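Local coordinates for DUF1116 domain-containing protein (Enterococcus faecalis, PDB 3CLQ) that is of unknown function but may act as the AllG subunit of an oxamate carbamoyltransferase, at residues G68-F72 and E73-K77; E172-L176 and R177-S181; G239-K242 and C243-A247. All blocks are in the same frame, centred on the assembly; numbering follows the deposited sequence.

Contact 1. Residues G68-F72 and E73-K77; sequences GALVF and EGLAK
Glu73 sets its CG beside its own backbone N (chi1 -72°) and bends again at chi2, whereas Phe72 holds its CG anti to N. Together these turns bring the carboxylate to the edge of the neighbouring ring. The site is a Schellman motif that ends helix 60-73, and Gly74, at positive phi, is its C-prime residue. Leu70 O accepts two bonds. Leu75 N reaches Leu70 O at 2.9 Å, closing the characteristic six-residue loop. Gly74 N also bonds to Leu70 O at 2.9 Å, less straight and from the opposite face of the carbonyl plane. Gly74 N lies 3.2 Å from Val71 O as well. One residue earlier, Glu73 N keeps a regular helical bond of 2.8 Å to Ala69 O. Leu70 and Leu75 supply the apolar contact that often accompanies this motif, with their CD1 atoms 3.9 Å apart. Beyond the turn, Val71 CA gives a CA-H...O contact of 3.6 Å to Ala76 O. Leu152 and Ile153 of helix 146-168 pack on Phe72, and Asn112 ND2 hydrogen-bonds to Glu73 OE1. Glu73 OE2 lies near the ring plane, 3.2 Å from Phe72 CE2, and the carboxylate is turned 81° from the ring.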
loop_
_atom_site.group_PDB
_atom_site.type_symbol
_atom_site.label_atom_id
_atom_site.label_comp_id
_atom_site.label_asym_id
_atom_site.label_seq_id
_atom_site.Cartn_x
_atom_site.Cartn_y
_atom_site.Cartn_z
ATOM N N GLY B 68 -11.460 17.848 -27.719
ATOM C CA GLY B 68 -11.735 16.427 -27.638
ATOM C C GLY B 68 -13.076 16.312 -26.960
ATOM O O GLY B 68 -13.940 15.549 -27.382
ATOM N N ALA B 69 -13.252 17.116 -25.920
ATOM C CA ALA B 69 -14.461 17.082 -25.120
ATOM C C ALA B 69 -15.652 17.377 -25.999
ATOM O O ALA B 69 -16.635 16.626 -26.008
ATOM C CB ALA B 69 -14.380 18.101 -23.999
ATOM N N LEU B 70 -15.558 18.474 -26.737
ATOM C CA LEU B 70 -16.652 18.895 -27.581
ATOM C C LEU B 70 -17.046 17.803 -28.567
ATOM O O LEU B 70 -18.234 17.542 -28.774
ATOM C CB LEU B 70 -16.299 20.202 -28.289
ATOM C CG LEU B 70 -16.924 21.511 -27.759
ATOM C CD1 LEU B 70 -17.720 21.363 -26.462
ATOM C CD2 LEU B 70 -15.888 22.612 -27.627
ATOM N N VAL B 71 -16.054 17.143 -29.156
ATOM C CA VAL B 71 -16.357 16.059 -30.079
ATOM C C VAL B 71 -17.113 14.952 -29.363
ATOM O O VAL B 71 -18.077 14.410 -29.889
ATOM C CB VAL B 71 -15.097 15.505 -30.781
ATOM C CG1 VAL B 71 -15.433 14.214 -31.561
ATOM C CG2 VAL B 71 -14.523 16.560 -31.732
ATOM N N PHE B 72 -16.674 14.627 -28.151
ATOM C CA PHE B 72 -17.334 13.608 -27.341
ATOM C C PHE B 72 -18.783 13.993 -26.985
ATOM O O PHE B 72 -19.719 13.223 -27.237
ATOM C CB PHE B 72 -16.486 13.311 -26.105
ATOM C CG PHE B 72 -17.252 12.721 -24.955
ATOM C CD1 PHE B 72 -17.464 11.352 -24.878
ATOM C CD2 PHE B 72 -17.729 13.537 -23.932
ATOM C CE1 PHE B 72 -18.150 10.808 -23.814
ATOM C CE2 PHE B 72 -18.423 13.003 -22.876
ATOM C CZ PHE B 72 -18.634 11.632 -22.814
ATOM N N GLU B 73 -18.962 15.185 -26.420
ATOM C CA GLU B 73 -20.298 15.691 -26.113
ATOM C C GLU B 73 -21.183 15.719 -27.351
ATOM O O GLU B 73 -22.404 15.602 -27.247
ATOM C CB GLU B 73 -20.231 17.080 -25.484
ATOM C CG GLU B 73 -19.712 17.071 -24.060
ATOM C CD GLU B 73 -20.600 16.276 -23.102
ATOM O OE1 GLU B 73 -21.843 16.304 -23.269
ATOM O OE2 GLU B 73 -20.055 15.631 -22.170
ATOM N N GLY B 74 -20.549 15.856 -28.515
ATOM C CA GLY B 74 -21.236 15.781 -29.794
ATOM C C GLY B 74 -21.618 17.160 -30.267
ATOM O O GLY B 74 -22.591 17.326 -31.010
ATOM N N LEU B 75 -20.849 18.156 -29.836
ATOM C CA LEU B 75 -21.134 19.545 -30.193
ATOM C C LEU B 75 -20.318 20.030 -31.409
ATOM O O LEU B 75 -20.564 21.108 -31.943
ATOM C CB LEU B 75 -20.957 20.467 -28.975
ATOM C CG LEU B 75 -21.835 20.127 -27.759
ATOM C CD1 LEU B 75 -21.570 21.067 -26.585
ATOM C CD2 LEU B 75 -23.311 20.142 -28.121
ATOM N N ALA B 76 -19.358 19.218 -31.847
ATOM C CA ALA B 76 -18.671 19.469 -33.113
ATOM C C ALA B 76 -18.245 18.163 -33.768
ATOM O O ALA B 76 -17.886 17.192 -33.091
ATOM C CB ALA B 76 -17.481 20.383 -32.912
ATOM N N LYS B 77 -18.278 18.165 -35.095
ATOM C CA LYS B 77 -18.006 16.991 -35.911
ATOM C C LYS B 77 -16.554 16.538 -35.810
ATOM O O LYS B 77 -16.261 15.369 -36.018
ATOM C CB LYS B 77 -18.329 17.287 -37.391
ATOM C CG LYS B 77 -19.520 18.210 -37.621
ATOM C CD LYS B 77 -19.608 18.607 -39.107
ATOM C CE LYS B 77 -20.642 19.722 -39.330
ATOM N NZ LYS B 77 -20.569 20.253 -40.735
#

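Contact 2. Residues E172-L176 and R177-S181; sequences EGIDL and RLMLS
Asp175 is the N-cap of helix 176-183, and its carboxylate reaches over the first turn to Leu178. The capping bond runs from Leu178 N to Asp175 OD1 at 3.1 Å. It is almost straight at the hydrogen (174°), but the donor stands above the carboxylate plane, 67° out of it. A chi1 of 178° swings the carboxylate away from the aspartate's own N, which carries OD1 across to the start of the helix. Arg177 N is also close to Asp175 OD1, at 3.0 Å. A negative group here would probably interact well with the N-terminal end of the helix dipole. The other oxygen, Asp175 OD2, rests on Leu178 CB at 3.4 Å, and the two side chains cross at about a right angle.

The backbone bonds start the helix. Met179 N donates to Asp175 O at 3.3 Å, and Leu180 N follows with a shorter bond of 2.8 Å to Leu176 O.

The apolar part is small. Met179, a selenomethionine, turns its end at the selenium and brings its CE to 4.0 Å from Ile174 CG2.

In the fold, strand 174-175 pairs antiparallel with strand 26-33, through backbone bonds between Ile174 and Leu28. Lys25 forms a long, weak ion pair with Asp175 OD2. Ala204 of helix 195-210 packs on both Ile174 and Met179, while Trp237 of helix 234-247 packs on Leu176, Met179 and Leu180.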
loop_
_atom_site.group_PDB
_atom_site.type_symbol
_atom_site.label_atom_id
_atom_site.label_comp_id
_atom_site.label_asym_id
_atom_site.label_seq_id
_atom_site.Cartn_x
_atom_site.Cartn_y
_atom_site.Cartn_z
ATOM N N GLU B 172 -23.423 2.914 2.978
ATOM C CA GLU B 172 -22.577 3.565 3.972
ATOM C C GLU B 172 -21.536 4.481 3.319
ATOM O O GLU B 172 -20.952 5.345 3.977
ATOM C CB GLU B 172 -21.836 2.503 4.779
ATOM C CG GLU B 172 -20.872 1.635 3.914
ATOM C CD GLU B 172 -21.518 0.328 3.366
ATOM O OE1 GLU B 172 -22.649 0.378 2.771
ATOM O OE2 GLU B 172 -20.875 -0.749 3.532
ATOM N N GLY B 173 -21.291 4.268 2.030
ATOM C CA GLY B 173 -20.238 4.960 1.333
ATOM C C GLY B 173 -18.855 4.456 1.709
ATOM O O GLY B 173 -18.686 3.681 2.648
ATOM N N ILE B 174 -17.863 4.906 0.952
ATOM C CA ILE B 174 -16.473 4.652 1.238
ATOM C C ILE B 174 -15.866 5.901 1.913
ATOM O O ILE B 174 -16.023 7.052 1.435
ATOM C CB ILE B 174 -15.736 4.287 -0.063
ATOM C CG1 ILE B 174 -16.367 3.026 -0.663
ATOM C CG2 ILE B 174 -14.240 4.127 0.156
ATOM C CD1 ILE B 174 -15.560 2.394 -1.760
ATOM N N ASP B 175 -15.206 5.670 3.051
ATOM C CA ASP B 175 -14.604 6.744 3.838
ATOM C C ASP B 175 -13.245 7.129 3.294
ATOM O O ASP B 175 -12.288 6.369 3.350
ATOM C CB ASP B 175 -14.492 6.335 5.306
ATOM C CG ASP B 175 -13.839 7.402 6.165
ATOM O OD1 ASP B 175 -13.371 8.448 5.635
ATOM O OD2 ASP B 175 -13.805 7.179 7.393
ATOM N N LEU B 176 -13.153 8.335 2.780
ATOM C CA LEU B 176 -11.977 8.692 2.056
ATOM C C LEU B 176 -10.861 9.162 2.986
ATOM O O LEU B 176 -9.690 8.881 2.756
ATOM C CB LEU B 176 -12.346 9.740 1.038
ATOM C CG LEU B 176 -12.544 9.333 -0.426
ATOM C CD1 LEU B 176 -12.840 7.855 -0.654
ATOM C CD2 LEU B 176 -13.609 10.224 -1.080
ATOM N N ARG B 177 -11.208 9.865 4.054
ATOM C CA ARG B 177 -10.157 10.315 4.949
ATOM C C ARG B 177 -9.495 9.129 5.619
ATOM O O ARG B 177 -8.308 9.143 5.865
ATOM C CB ARG B 177 -10.658 11.302 5.993
ATOM C CG ARG B 177 -9.528 11.997 6.713
ATOM C CD ARG B 177 -10.044 12.817 7.866
ATOM N NE ARG B 177 -10.576 11.966 8.930
ATOM C CZ ARG B 177 -11.231 12.419 9.996
ATOM N NH1 ARG B 177 -11.440 13.720 10.163
ATOM N NH2 ARG B 177 -11.669 11.569 10.905
ATOM N N LEU B 178 -10.256 8.098 5.911
ATOM C CA LEU B 178 -9.636 6.890 6.422
ATOM C C LEU B 178 -8.676 6.293 5.386
ATOM O O LEU B 178 -7.530 5.975 5.708
ATOM C CB LEU B 178 -10.689 5.859 6.830
ATOM C CG LEU B 178 -10.155 4.517 7.363
ATOM C CD1 LEU B 178 -9.367 4.656 8.667
ATOM C CD2 LEU B 178 -11.297 3.514 7.517
HETATM N N MSE B 179 -9.134 6.141 4.149
HETATM C CA MSE B 179 -8.322 5.446 3.159
HETATM C C MSE B 179 -7.049 6.236 2.874
HETATM O O MSE B 179 -5.966 5.686 2.713
HETATM C CB MSE B 179 -9.116 5.189 1.885
HETATM C CG MSE B 179 -8.458 4.202 0.953
HETATM SE SE MSE B 179 -9.660 3.611 -0.502
HETATM C CE MSE B 179 -10.740 2.296 0.486
ATOM N N LEU B 180 -7.183 7.534 2.878
ATOM C CA LEU B 180 -6.076 8.401 2.658
ATOM C C LEU B 180 -5.168 8.285 3.844
ATOM O O LEU B 180 -4.000 8.158 3.708
ATOM C CB LEU B 180 -6.603 9.801 2.506
ATOM C CG LEU B 180 -5.569 10.861 2.294
ATOM C CD1 LEU B 180 -6.066 11.812 1.326
ATOM C CD2 LEU B 180 -5.289 11.528 3.551
ATOM N N SER B 181 -5.743 8.322 5.019
ATOM C CA SER B 181 -5.070 7.919 6.254
ATOM C C SER B 181 -4.090 6.770 6.035
ATOM O O SER B 181 -2.931 6.870 6.393
ATOM C CB SER B 181 -6.130 7.430 7.245
ATOM O OG SER B 181 -5.982 8.030 8.522
#

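Contact 3. Residues G239-K242 and C243-A247; sequences GAAK and CALDA
Lys242 lies along one turn of helix 234-247 and meets Asp246 four residues on, in an i to i+4 salt bridge of an alpha-helix. A chi2 of 60° kinks its chain and turns it alongside the oxygen end of the Asp246 carboxylate. CD and CE stand to one side of the carboxylate plane, and NZ lies near it. Lys242 NZ is modelled 2.8 Å from Asp246 OD1, with a second, weak bond to OD2. The exact place of NZ is doubtful, because it comes too near an atom elsewhere in the model. Arg270 NH2 makes a long, weak ion pair with Asp246 OD1 and lies close to the like charge of Lys242 NZ.

Cys243 is the second residue largely buried here. Its N donates to Gly239 O at 2.9 Å, and its CB lies 3.3 Å from Ala240 O. Its side chain lies against strands 114-120 and 126-130, touching Ile118, Asn120 and Ala127. Cys243 O receives a hydrogen bond from Asn125 ND2.

Ala241 is the third. Its carbonyl oxygen accepts a short helical bond from Leu245 N at 2.7 Å. Tyr313 of helix 309-313 touches both Ala241 and Leu245. Across this turn of the helix, Ala241 CB meets Leu245 CD2 at 4.1 Å.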
loop_
_atom_site.group_PDB
_atom_site.type_symbol
_atom_site.label_atom_id
_atom_site.label_comp_id
_atom_site.label_asym_id
_atom_site.label_seq_id
_atom_site.Cartn_x
_atom_site.Cartn_y
_atom_site.Cartn_z
ATOM N N GLY B 239 -10.629 15.158 -4.787
ATOM C CA GLY B 239 -12.033 15.367 -4.463
ATOM C C GLY B 239 -12.235 15.378 -2.967
ATOM O O GLY B 239 -13.023 16.182 -2.448
ATOM N N ALA B 240 -11.515 14.478 -2.291
ATOM C CA ALA B 240 -11.493 14.427 -0.851
ATOM C C ALA B 240 -11.043 15.762 -0.307
ATOM O O ALA B 240 -11.757 16.385 0.483
ATOM C CB ALA B 240 -10.545 13.362 -0.398
ATOM N N ALA B 241 -9.861 16.197 -0.737
ATOM C CA ALA B 241 -9.304 17.475 -0.275
ATOM C C ALA B 241 -10.241 18.667 -0.562
ATOM O O ALA B 241 -10.425 19.557 0.281
ATOM C CB ALA B 241 -7.925 17.711 -0.872
ATOM N N LYS B 242 -10.823 18.672 -1.757
ATOM C CA LYS B 242 -11.720 19.746 -2.140
ATOM C C LYS B 242 -12.901 19.788 -1.188
ATOM O O LYS B 242 -13.357 20.861 -0.758
ATOM C CB LYS B 242 -12.213 19.528 -3.556
ATOM C CG LYS B 242 -13.360 20.434 -3.941
ATOM C CD LYS B 242 -12.997 21.902 -3.847
ATOM C CE LYS B 242 -13.881 22.720 -4.755
ATOM N NZ LYS B 242 -13.828 24.189 -4.403
ATOM N N CYS B 243 -13.391 18.601 -0.862
ATOM C CA CYS B 243 -14.499 18.462 0.053
ATOM C C CYS B 243 -14.157 18.991 1.452
ATOM O O CYS B 243 -14.936 19.743 2.022
ATOM C CB CYS B 243 -14.941 17.013 0.102
ATOM S SG CYS B 243 -16.250 16.664 1.293
ATOM N N ALA B 244 -13.002 18.615 1.994
ATOM C CA ALA B 244 -12.556 19.159 3.278
ATOM C C ALA B 244 -12.276 20.672 3.224
ATOM O O ALA B 244 -12.848 21.455 3.987
ATOM C CB ALA B 244 -11.331 18.421 3.754
ATOM N N LEU B 245 -11.397 21.085 2.317
ATOM C CA LEU B 245 -11.095 22.498 2.132
ATOM C C LEU B 245 -12.328 23.433 2.020
ATOM O O LEU B 245 -12.419 24.446 2.725
ATOM C CB LEU B 245 -10.178 22.682 0.943
ATOM C CG LEU B 245 -8.672 22.738 1.225
ATOM C CD1 LEU B 245 -8.430 22.860 2.708
ATOM C CD2 LEU B 245 -7.935 21.556 0.649
ATOM N N ASP B 246 -13.285 23.093 1.163
ATOM C CA ASP B 246 -14.498 23.922 1.033
ATOM C C ASP B 246 -15.247 24.146 2.340
ATOM O O ASP B 246 -15.948 25.163 2.497
ATOM C CB ASP B 246 -15.470 23.321 0.033
ATOM C CG ASP B 246 -15.016 23.489 -1.383
ATOM O OD1 ASP B 246 -13.905 24.038 -1.616
ATOM O OD2 ASP B 246 -15.790 23.072 -2.270
ATOM N N ALA B 247 -15.112 23.205 3.278
ATOM C CA ALA B 247 -15.812 23.359 4.546
ATOM C C ALA B 247 -15.073 24.321 5.444
ATOM O O ALA B 247 -15.635 24.829 6.408
ATOM C CB ALA B 247 -16.014 22.039 5.227
#

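Overall arrangement
Contact 3 is the buried one. Contacts 1 and 2 are only partly buried, and contact 1 lies furthest from the centre of the chain. Each involves a different part of a helix: contact 1 a C-terminal end, contact 2 an N-terminal start, contact 3 the later turns of helix 234-247. The chemistry follows. Glycine and a shared carbonyl serve the end, an aspartate side chain the start, and a charged pair with small apolar residues the buried turns. Contacts 2 and 3 share helix 234-247: contact 3 lies on it, and contact 2 packs against it, with Leu176 CB 4.3 Å from Ala240 CB. Contact 1 stands apart, its nearest atoms about 19 Å from contact 3.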